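Local coordinates for protein benzoate transport porin BenP (Acinetobacter baumannii AB307-0294, PDB 5DL8) that probably acts as an outer-membrane porin, letting small solutes such as benzoate cross through a beta-barrel pore, at residues I35-D40 with E396-V401; E360-L365 with I382-N387; D96-F101 with A144-L149. One frame throughout, in Å; residues are numbered along the deposited sequence.

Contact 1. Residues I35-D40 with E396-V401. With CA (calcium ion), chain G.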
loop_
_atom_site.group_PDB
_atom_site.type_symbol
_atom_site.label_atom_id
_atom_site.label_comp_id
_atom_site.label_asym_id
_atom_site.label_seq_id
_atom_site.Cartn_x
_atom_site.Cartn_y
_atom_site.Cartn_z
ATOM N N ILE A 35 -1.483 -14.978 -10.269
ATOM C CA ILE A 35 -0.477 -14.003 -10.595
ATOM C C ILE A 35 0.603 -14.698 -11.385
ATOM O O ILE A 35 1.097 -15.765 -10.974
ATOM C CB ILE A 35 0.042 -13.350 -9.307
ATOM C CG1 ILE A 35 -1.035 -12.386 -8.737
ATOM C CG2 ILE A 35 1.405 -12.645 -9.565
ATOM C CD1 ILE A 35 -1.267 -12.610 -7.260
ATOM N N ASN A 36 0.995 -14.082 -12.507
ATOM C CA ASN A 36 2.006 -14.692 -13.367
ATOM C C ASN A 36 2.934 -13.632 -13.895
ATOM O O ASN A 36 2.519 -12.770 -14.678
ATOM C CB ASN A 36 1.381 -15.521 -14.567
ATOM C CG ASN A 36 2.338 -16.530 -15.145
ATOM O OD1 ASN A 36 2.670 -17.548 -14.506
ATOM N ND2 ASN A 36 2.813 -16.255 -16.318
ATOM N N ARG A 37 4.190 -13.664 -13.460
ATOM C CA ARG A 37 5.214 -12.779 -14.061
ATOM C C ARG A 37 6.096 -13.561 -15.001
ATOM O O ARG A 37 6.835 -14.419 -14.587
ATOM C CB ARG A 37 6.055 -12.059 -12.970
ATOM C CG ARG A 37 7.150 -11.102 -13.507
ATOM C CD ARG A 37 7.772 -10.201 -12.421
ATOM N NE ARG A 37 6.850 -9.268 -11.867
ATOM C CZ ARG A 37 7.132 -8.265 -10.993
ATOM N NH1 ARG A 37 8.364 -8.059 -10.530
ATOM N NH2 ARG A 37 6.128 -7.440 -10.578
ATOM N N ASP A 38 6.108 -13.153 -16.249
ATOM C CA ASP A 38 6.812 -13.861 -17.310
ATOM C C ASP A 38 7.920 -12.973 -17.864
ATOM O O ASP A 38 7.648 -11.997 -18.604
ATOM C CB ASP A 38 5.783 -14.181 -18.454
ATOM C CG ASP A 38 6.407 -14.904 -19.665
ATOM O OD1 ASP A 38 7.621 -14.762 -19.909
ATOM O OD2 ASP A 38 5.672 -15.585 -20.423
ATOM N N PHE A 39 9.169 -13.325 -17.566
ATOM C CA PHE A 39 10.341 -12.688 -18.215
ATOM C C PHE A 39 10.467 -12.964 -19.723
ATOM O O PHE A 39 10.344 -14.044 -20.159
ATOM C CB PHE A 39 11.600 -12.986 -17.405
ATOM C CG PHE A 39 11.477 -12.515 -15.973
ATOM C CD1 PHE A 39 11.745 -11.172 -15.607
ATOM C CD2 PHE A 39 11.137 -13.351 -14.990
ATOM C CE1 PHE A 39 11.634 -10.750 -14.279
ATOM C CE2 PHE A 39 11.067 -12.956 -13.657
ATOM C CZ PHE A 39 11.263 -11.637 -13.294
ATOM N N ASP A 40 10.658 -11.910 -20.534
ATOM C CA ASP A 40 10.965 -12.064 -21.945
ATOM C C ASP A 40 12.213 -12.969 -22.181
ATOM O O ASP A 40 12.242 -13.839 -23.060
ATOM C CB ASP A 40 11.202 -10.704 -22.582
ATOM C CG ASP A 40 9.941 -9.881 -22.713
ATOM O OD1 ASP A 40 8.966 -10.014 -21.988
ATOM O OD2 ASP A 40 9.897 -9.035 -23.555
ATOM N N GLU A 396 3.281 -9.368 -16.905
ATOM C CA GLU A 396 2.633 -9.904 -15.759
ATOM C C GLU A 396 1.137 -9.802 -15.889
ATOM O O GLU A 396 0.621 -8.652 -16.096
ATOM C CB GLU A 396 3.046 -9.214 -14.484
ATOM C CG GLU A 396 2.410 -9.757 -13.212
ATOM C CD GLU A 396 2.995 -9.167 -11.890
ATOM O OE1 GLU A 396 4.070 -8.570 -11.924
ATOM O OE2 GLU A 396 2.366 -9.209 -10.818
ATOM N N ASP A 397 0.461 -10.968 -15.675
ATOM C CA ASP A 397 -0.971 -11.061 -15.543
ATOM C C ASP A 397 -1.407 -11.325 -14.107
ATOM O O ASP A 397 -0.850 -12.149 -13.401
ATOM C CB ASP A 397 -1.529 -12.180 -16.455
ATOM C CG ASP A 397 -1.165 -12.000 -17.871
ATOM O OD1 ASP A 397 -1.649 -11.122 -18.558
ATOM O OD2 ASP A 397 -0.384 -12.739 -18.348
ATOM N N ARG A 398 -2.450 -10.634 -13.674
ATOM C CA ARG A 398 -3.080 -10.871 -12.385
ATOM C C ARG A 398 -4.568 -10.907 -12.601
ATOM O O ARG A 398 -5.115 -9.941 -13.229
ATOM C CB ARG A 398 -2.756 -9.790 -11.389
ATOM C CG ARG A 398 -1.246 -9.461 -11.196
ATOM C CD ARG A 398 -1.060 -8.553 -9.995
ATOM N NE ARG A 398 0.265 -7.978 -9.919
ATOM C CZ ARG A 398 0.594 -6.719 -9.520
ATOM N NH1 ARG A 398 -0.291 -5.760 -9.029
ATOM N NH2 ARG A 398 1.872 -6.408 -9.567
ATOM N N LEU A 399 -5.182 -11.987 -12.109
ATOM C CA LEU A 399 -6.605 -12.262 -12.308
ATOM C C LEU A 399 -7.199 -12.688 -11.008
ATOM O O LEU A 399 -6.657 -13.589 -10.293
ATOM C CB LEU A 399 -6.845 -13.382 -13.364
ATOM C CG LEU A 399 -8.327 -13.629 -13.846
ATOM C CD1 LEU A 399 -9.040 -12.429 -14.564
ATOM C CD2 LEU A 399 -8.429 -14.843 -14.758
ATOM N N PHE A 400 -8.250 -11.982 -10.610
ATOM C CA PHE A 400 -8.799 -12.144 -9.258
ATOM C C PHE A 400 -10.286 -12.359 -9.370
ATOM O O PHE A 400 -10.958 -11.630 -10.157
ATOM C CB PHE A 400 -8.566 -10.917 -8.390
ATOM C CG PHE A 400 -7.086 -10.593 -8.114
ATOM C CD1 PHE A 400 -6.350 -11.325 -7.243
ATOM C CD2 PHE A 400 -6.466 -9.486 -8.721
ATOM C CE1 PHE A 400 -5.010 -11.035 -7.010
ATOM C CE2 PHE A 400 -5.134 -9.120 -8.475
ATOM C CZ PHE A 400 -4.397 -9.900 -7.605
ATOM N N VAL A 401 -10.809 -13.314 -8.589
ATOM C CA VAL A 401 -12.210 -13.381 -8.339
ATOM C C VAL A 401 -12.374 -13.155 -6.863
ATOM O O VAL A 401 -11.940 -13.969 -6.068
ATOM C CB VAL A 401 -12.834 -14.736 -8.679
ATOM C CG1 VAL A 401 -14.370 -14.726 -8.424
ATOM C CG2 VAL A 401 -12.510 -15.149 -10.114
HETATM CA CA CA G . 9.421 -16.454 -19.656
HETATM O O HOH W 1 8.078 -17.040 -21.464
HETATM O O HOH W 2 10.554 -16.403 -21.680
HETATM O O HOH W 3 11.677 -16.476 -18.890
HETATM O O HOH W 4 10.322 -18.799 -19.882
#
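Glu396 and Ile35 bury the largest areas here, and both point to the same face of an antiparallel strand pair, together with Arg37 and Arg398. The carboxylate of Glu396 lies between the two guanidinium groups and gives one oxygen to each. Arg37 holds OE1 side-on with two nitrogens: NH2 (2.7 Å to Glu396 OE1) comes in on the syn lone pair, whereas NE (2.9 Å from the same OE1) meets it from above the carboxylate plane. The guanidinium and carboxylate planes are 53° apart, yet OE1 stays in the guanidinium plane. A bend at chi3 of Arg37 (-66°) brings NE and NH2 round to the oxygen. On the same strand as Glu396, Arg398 NE binds OE2 at 2.6 Å by a straight bond, also from above the carboxylate plane, with a weaker contribution from its NH2. Held by both arginines, the carboxylate is fixed in rotation and probably stays ionised.

Ile35 supplies the apolar part. Its CG1 branch packs on the aliphatic stem of Arg398 (CG1 to Arg398 CG, 3.8 Å), CG2 lies beside Glu396 OE2, and CD1 comes within 4.1 Å of Phe400 CE1. Asn36 and Asp397 form the hydrogen-bonded pair that sets the register, Asn36 N donating to Asp397 O at 2.8 Å. Just beyond the pairing, Asp38 OD1 (2.5 Å from the ion) and Phe39 O bind a calcium ion completed by Asp46 and waters.

These are the first and last strands of the barrel, so their pairing closes it. Strand 25-39 is flanked next by strand 47-65 and strand 394-406 by strand 377-388, while the inward loops reach Ile35 through Val98 and Arg146.

Contact 2. Residues E360-L365 with I382-N387; sequences ESNVIL and IRIDYN
Asp385 OD2 is gripped by Arg383 NE, 3.1 Å away, and by water 5, which donates to it at 2.8 Å and also bonds to Ser361 OG across the strand pair. Ser361 OG sits between its own backbone N and carbonyl carbon (chi1 62°), which places it against Asp385 CB at 3.5 Å and within reach of the water. Arg383 takes the carboxylate side-on, one nitrogen to each oxygen: NH2 meets OD1 on the syn side but tilted out of the carboxylate plane, whereas NE approaches OD2 from above that plane. The third guanidinium nitrogen, NH1, makes a salt bridge to Asp397 on the next strand.

Beneath these groups the backbones of this antiparallel hairpin bond in two pairs, Ser361 with Asp385 and Val363 with Arg383; the shortest of the four backbone bonds runs from Ser361 N to Asp385 O at 2.8 Å. On the other face, Ile364 and Ile382 lie side by side with CG1 to CG1 at 4.1 Å, and the CG2 of Ile384 touches Glu360 CG, whose carboxylate turns to Thr311 and Ala310.

A salt bridge and an ordered water on the outer face, beside Val363, are consistent with a level beyond the apolar belt, toward the extracellular end.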
loop_
_atom_site.group_PDB
_atom_site.type_symbol
_atom_site.label_atom_id
_atom_site.label_comp_id
_atom_site.label_asym_id
_atom_site.label_seq_id
_atom_site.Cartn_x
_atom_site.Cartn_y
_atom_site.Cartn_z
ATOM N N GLU A 360 6.803 1.412 -18.087
ATOM C CA GLU A 360 5.837 0.448 -17.491
ATOM C C GLU A 360 4.417 0.858 -17.876
ATOM O O GLU A 360 4.037 2.007 -17.675
ATOM C CB GLU A 360 5.919 0.429 -15.985
ATOM C CG GLU A 360 5.055 -0.711 -15.342
ATOM C CD GLU A 360 5.007 -0.715 -13.808
ATOM O OE1 GLU A 360 6.091 -0.817 -13.159
ATOM O OE2 GLU A 360 3.876 -0.626 -13.264
ATOM N N SER A 361 3.670 -0.057 -18.468
ATOM C CA SER A 361 2.249 0.127 -18.759
ATOM C C SER A 361 1.436 -0.782 -17.820
ATOM O O SER A 361 1.909 -1.820 -17.396
ATOM C CB SER A 361 1.964 -0.066 -20.281
ATOM O OG SER A 361 2.302 -1.373 -20.660
ATOM N N ASN A 362 0.281 -0.332 -17.439
ATOM C CA ASN A 362 -0.682 -1.042 -16.640
ATOM C C ASN A 362 -2.078 -0.924 -17.303
ATOM O O ASN A 362 -2.511 0.214 -17.628
ATOM C CB ASN A 362 -0.883 -0.331 -15.260
ATOM C CG ASN A 362 0.353 -0.291 -14.366
ATOM O OD1 ASN A 362 1.372 -0.900 -14.635
ATOM N ND2 ASN A 362 0.200 0.354 -13.226
ATOM N N VAL A 363 -2.814 -2.033 -17.331
ATOM C CA VAL A 363 -4.234 -2.055 -17.703
ATOM C C VAL A 363 -5.002 -2.706 -16.510
ATOM O O VAL A 363 -4.549 -3.704 -15.999
ATOM C CB VAL A 363 -4.463 -2.868 -19.035
ATOM C CG1 VAL A 363 -5.960 -2.958 -19.386
ATOM C CG2 VAL A 363 -3.739 -2.233 -20.219
ATOM N N ILE A 364 -6.077 -2.074 -16.006
ATOM C CA ILE A 364 -6.835 -2.480 -14.805
ATOM C C ILE A 364 -8.303 -2.465 -15.233
ATOM O O ILE A 364 -8.861 -1.374 -15.655
ATOM C CB ILE A 364 -6.590 -1.476 -13.703
ATOM C CG1 ILE A 364 -5.067 -1.326 -13.436
ATOM C CG2 ILE A 364 -7.352 -1.807 -12.413
ATOM C CD1 ILE A 364 -4.736 0.040 -12.898
ATOM N N LEU A 365 -8.905 -3.665 -15.198
ATOM C CA LEU A 365 -10.285 -3.887 -15.557
ATOM C C LEU A 365 -11.019 -4.351 -14.253
ATOM O O LEU A 365 -10.496 -5.215 -13.571
ATOM C CB LEU A 365 -10.379 -4.969 -16.695
ATOM C CG LEU A 365 -9.656 -4.599 -18.043
ATOM C CD1 LEU A 365 -10.015 -5.557 -19.192
ATOM C CD2 LEU A 365 -9.965 -3.175 -18.531
ATOM N N ILE A 382 -5.494 -7.324 -14.150
ATOM C CA ILE A 382 -4.397 -6.411 -14.199
ATOM C C ILE A 382 -3.310 -6.939 -15.127
ATOM O O ILE A 382 -2.855 -8.150 -15.038
ATOM C CB ILE A 382 -3.891 -6.071 -12.815
ATOM C CG1 ILE A 382 -4.904 -5.193 -12.135
ATOM C CG2 ILE A 382 -2.661 -5.138 -12.903
ATOM C CD1 ILE A 382 -4.804 -5.147 -10.637
ATOM N N ARG A 383 -2.920 -6.096 -16.066
ATOM C CA ARG A 383 -1.849 -6.422 -17.005
ATOM C C ARG A 383 -0.694 -5.421 -16.843
ATOM O O ARG A 383 -0.893 -4.196 -17.026
ATOM C CB ARG A 383 -2.336 -6.459 -18.494
ATOM C CG ARG A 383 -1.253 -6.584 -19.558
ATOM C CD ARG A 383 -0.661 -7.984 -19.503
ATOM N NE ARG A 383 0.556 -8.098 -20.357
ATOM C CZ ARG A 383 1.188 -9.255 -20.648
ATOM N NH1 ARG A 383 0.741 -10.416 -20.216
ATOM N NH2 ARG A 383 2.272 -9.238 -21.368
ATOM N N ILE A 384 0.501 -5.930 -16.538
ATOM C CA ILE A 384 1.716 -5.124 -16.453
ATOM C C ILE A 384 2.697 -5.506 -17.527
ATOM O O ILE A 384 2.943 -6.717 -17.790
ATOM C CB ILE A 384 2.305 -5.264 -15.061
ATOM C CG1 ILE A 384 1.331 -4.620 -14.029
ATOM C CG2 ILE A 384 3.650 -4.492 -14.914
ATOM C CD1 ILE A 384 1.498 -5.373 -12.756
ATOM N N ASP A 385 3.160 -4.524 -18.259
ATOM C CA ASP A 385 4.317 -4.670 -19.175
ATOM C C ASP A 385 5.423 -3.653 -18.788
ATOM O O ASP A 385 5.215 -2.385 -18.921
ATOM C CB ASP A 385 3.945 -4.453 -20.680
ATOM C CG ASP A 385 2.988 -5.537 -21.198
ATOM O OD1 ASP A 385 3.545 -6.576 -21.692
ATOM O OD2 ASP A 385 1.726 -5.358 -21.120
ATOM N N TYR A 386 6.605 -4.223 -18.461
ATOM C CA TYR A 386 7.811 -3.506 -18.097
ATOM C C TYR A 386 8.862 -3.736 -19.125
ATOM O O TYR A 386 9.171 -4.850 -19.475
ATOM C CB TYR A 386 8.293 -3.987 -16.720
ATOM C CG TYR A 386 9.647 -3.392 -16.276
ATOM C CD1 TYR A 386 9.746 -2.035 -15.872
ATOM C CD2 TYR A 386 10.832 -4.152 -16.318
ATOM C CE1 TYR A 386 10.958 -1.481 -15.477
ATOM C CE2 TYR A 386 12.051 -3.578 -15.941
ATOM C CZ TYR A 386 12.101 -2.237 -15.509
ATOM O OH TYR A 386 13.275 -1.677 -15.118
ATOM N N ASN A 387 9.518 -2.677 -19.543
ATOM C CA ASN A 387 10.707 -2.781 -20.397
ATOM C C ASN A 387 11.810 -1.787 -19.984
ATOM O O ASN A 387 11.555 -0.662 -19.655
ATOM C CB ASN A 387 10.373 -2.557 -21.888
ATOM C CG ASN A 387 9.338 -3.580 -22.454
ATOM O OD1 ASN A 387 9.691 -4.567 -23.128
ATOM N ND2 ASN A 387 8.087 -3.303 -22.245
HETATM O O HOH W 5 0.375 -3.143 -19.943
#

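Contact 3. Residues D96-F101 with A144-L149; sequences DTVLPF and ASRQLL
Val98 and Arg146 approach to 5.7 Å between their CA atoms where two irregular loops meet inside the beta-barrel, with no direct hydrogen bond between the segments. In residues 96-101, Val98 N closes an Asx turn on Asp96 OD1 at 2.8 Å, and Leu99 N, donating to the same oxygen along a nearly straight line (178°), extends it to an Asx motif; both reach it from the same face of the carboxylate. Thr97, at the corner, has a positive phi of 71°. The other segment belongs to the long loop between the fifth and sixth barrel strands, the loop that in OprD-family porins folds inward to narrow the channel.

Val98 carries the packing. Its CG1, anti to the backbone N (chi1 -173°), presses on Gln147 CB at 3.5 Å and on Arg146 CB, while CG2 faces Arg146 CD. The chain of Arg146 bends at chi2 and passes Thr97 at an oblique angle, its NH1 bonded to Ser145 OG and its NH2 close to other arginines, Arg178 and Arg398. Gln147 leads away from the contact, and its NE2 bonds to Ser51 on the barrel wall. Water 6 lies between the loops, accepting from Gln147 N at 2.9 Å, with Val98 O 2.7 Å from it.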
loop_
_atom_site.group_PDB
_atom_site.type_symbol
_atom_site.label_atom_id
_atom_site.label_comp_id
_atom_site.label_asym_id
_atom_site.label_seq_id
_atom_site.Cartn_x
_atom_site.Cartn_y
_atom_site.Cartn_z
ATOM N N ASP A 96 7.615 -16.004 -5.531
ATOM C CA ASP A 96 6.628 -15.171 -6.238
ATOM C C ASP A 96 6.285 -13.815 -5.630
ATOM O O ASP A 96 5.627 -13.006 -6.280
ATOM C CB ASP A 96 5.320 -16.053 -6.554
ATOM C CG ASP A 96 4.514 -16.433 -5.324
ATOM O OD1 ASP A 96 4.877 -16.083 -4.141
ATOM O OD2 ASP A 96 3.454 -17.045 -5.589
ATOM N N THR A 97 6.633 -13.619 -4.377
ATOM C CA THR A 97 6.225 -12.415 -3.622
ATOM C C THR A 97 4.793 -12.328 -3.257
ATOM O O THR A 97 4.351 -11.195 -2.825
ATOM C CB THR A 97 6.627 -10.992 -4.265
ATOM O OG1 THR A 97 5.637 -10.670 -5.222
ATOM C CG2 THR A 97 8.082 -10.984 -4.952
ATOM N N VAL A 98 4.087 -13.482 -3.354
ATOM C CA VAL A 98 2.667 -13.591 -3.043
ATOM C C VAL A 98 2.457 -14.425 -1.834
ATOM O O VAL A 98 1.651 -14.073 -0.918
ATOM C CB VAL A 98 1.827 -14.214 -4.216
ATOM C CG1 VAL A 98 0.342 -14.144 -3.880
ATOM C CG2 VAL A 98 2.076 -13.394 -5.484
ATOM N N LEU A 99 3.115 -15.588 -1.876
ATOM C CA LEU A 99 2.999 -16.590 -0.835
ATOM C C LEU A 99 4.375 -16.755 -0.256
ATOM O O LEU A 99 5.343 -16.423 -0.902
ATOM C CB LEU A 99 2.517 -18.005 -1.358
ATOM C CG LEU A 99 1.332 -18.021 -2.354
ATOM C CD1 LEU A 99 1.159 -19.452 -3.021
ATOM C CD2 LEU A 99 -0.004 -17.533 -1.777
ATOM N N PRO A 100 4.474 -17.291 0.958
ATOM C CA PRO A 100 5.820 -17.469 1.489
ATOM C C PRO A 100 6.636 -18.375 0.562
ATOM O O PRO A 100 6.012 -19.217 -0.209
ATOM C CB PRO A 100 5.581 -18.232 2.816
ATOM C CG PRO A 100 4.168 -17.944 3.176
ATOM C CD PRO A 100 3.438 -17.701 1.898
ATOM N N PHE A 101 7.940 -18.300 0.732
ATOM C CA PHE A 101 8.836 -19.115 0.021
ATOM C C PHE A 101 9.894 -19.652 0.957
ATOM O O PHE A 101 10.532 -18.916 1.699
ATOM C CB PHE A 101 9.469 -18.326 -1.109
ATOM C CG PHE A 101 10.499 -19.116 -1.939
ATOM C CD1 PHE A 101 10.062 -20.120 -2.831
ATOM C CD2 PHE A 101 11.891 -18.774 -1.901
ATOM C CE1 PHE A 101 10.994 -20.816 -3.609
ATOM C CE2 PHE A 101 12.821 -19.479 -2.690
ATOM C CZ PHE A 101 12.365 -20.481 -3.552
ATOM N N ALA A 144 -2.940 -4.690 -0.299
ATOM C CA ALA A 144 -3.893 -5.708 -0.863
ATOM C C ALA A 144 -3.604 -6.104 -2.318
ATOM O O ALA A 144 -4.472 -6.570 -3.001
ATOM C CB ALA A 144 -5.367 -5.142 -0.730
ATOM N N SER A 145 -2.398 -5.963 -2.802
ATOM C CA SER A 145 -2.086 -6.108 -4.270
ATOM C C SER A 145 -1.971 -7.646 -4.733
ATOM O O SER A 145 -1.994 -8.046 -6.004
ATOM C CB SER A 145 -0.752 -5.340 -4.574
ATOM O OG SER A 145 0.368 -5.967 -3.896
ATOM N N ARG A 146 -1.876 -8.524 -3.739
ATOM C CA ARG A 146 -1.553 -9.919 -4.106
ATOM C C ARG A 146 -2.609 -10.900 -3.527
ATOM O O ARG A 146 -3.756 -10.829 -3.968
ATOM C CB ARG A 146 -0.110 -10.230 -3.684
ATOM C CG ARG A 146 1.005 -9.401 -4.325
ATOM C CD ARG A 146 0.927 -9.426 -5.803
ATOM N NE ARG A 146 2.199 -9.069 -6.437
ATOM C CZ ARG A 146 2.754 -7.827 -6.509
ATOM N NH1 ARG A 146 2.200 -6.730 -5.946
ATOM N NH2 ARG A 146 3.937 -7.720 -7.108
ATOM N N GLN A 147 -2.249 -11.702 -2.514
ATOM C CA GLN A 147 -3.172 -12.601 -1.915
ATOM C C GLN A 147 -3.537 -12.143 -0.514
ATOM O O GLN A 147 -4.405 -11.240 -0.377
ATOM C CB GLN A 147 -2.649 -14.052 -2.005
ATOM C CG GLN A 147 -3.517 -15.136 -1.424
ATOM C CD GLN A 147 -4.989 -15.020 -1.785
ATOM O OE1 GLN A 147 -5.710 -14.210 -1.198
ATOM N NE2 GLN A 147 -5.468 -15.878 -2.696
ATOM N N LEU A 148 -2.905 -12.653 0.528
ATOM C CA LEU A 148 -3.230 -12.120 1.918
ATOM C C LEU A 148 -2.639 -10.660 2.116
ATOM O O LEU A 148 -1.812 -10.203 1.283
ATOM C CB LEU A 148 -2.855 -13.118 2.998
ATOM C CG LEU A 148 -3.404 -14.562 2.806
ATOM C CD1 LEU A 148 -3.113 -15.426 4.035
ATOM C CD2 LEU A 148 -4.923 -14.448 2.547
ATOM N N LEU A 149 -3.110 -9.959 3.141
ATOM C CA LEU A 149 -2.862 -8.501 3.365
ATOM C C LEU A 149 -1.845 -8.265 4.518
ATOM O O LEU A 149 -1.803 -8.945 5.585
ATOM C CB LEU A 149 -4.136 -7.860 3.800
ATOM C CG LEU A 149 -5.214 -7.399 2.812
ATOM C CD1 LEU A 149 -5.371 -8.258 1.615
ATOM C CD2 LEU A 149 -6.564 -7.133 3.464
HETATM O O HOH W 6 0.030 -11.938 -0.801
#

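Contacts 1 and 2 belong to the barrel wall and are tied through neighbouring strands: Glu396 O and Arg398 O probably accept from Ile384 N and Ile382 N. Contact 1 closes the barrel between chain ends and gathers the Arg37-Glu396-Arg398 salt-bridge network on the lumen face, whereas contact 2 is a local hairpin whose salt bridge lies on the outer face. Both are partly buried. Contact 3, the most buried of the three and nearest the chain's centre, joins two loops by apolar packing and one water instead of strand pairing. It meets contact 1 where Phe400 packs against Arg146 O and where Arg37, Arg146 and Arg398 cluster, consistent with the basic pore lining of OprD relatives; contact 2 does not touch it.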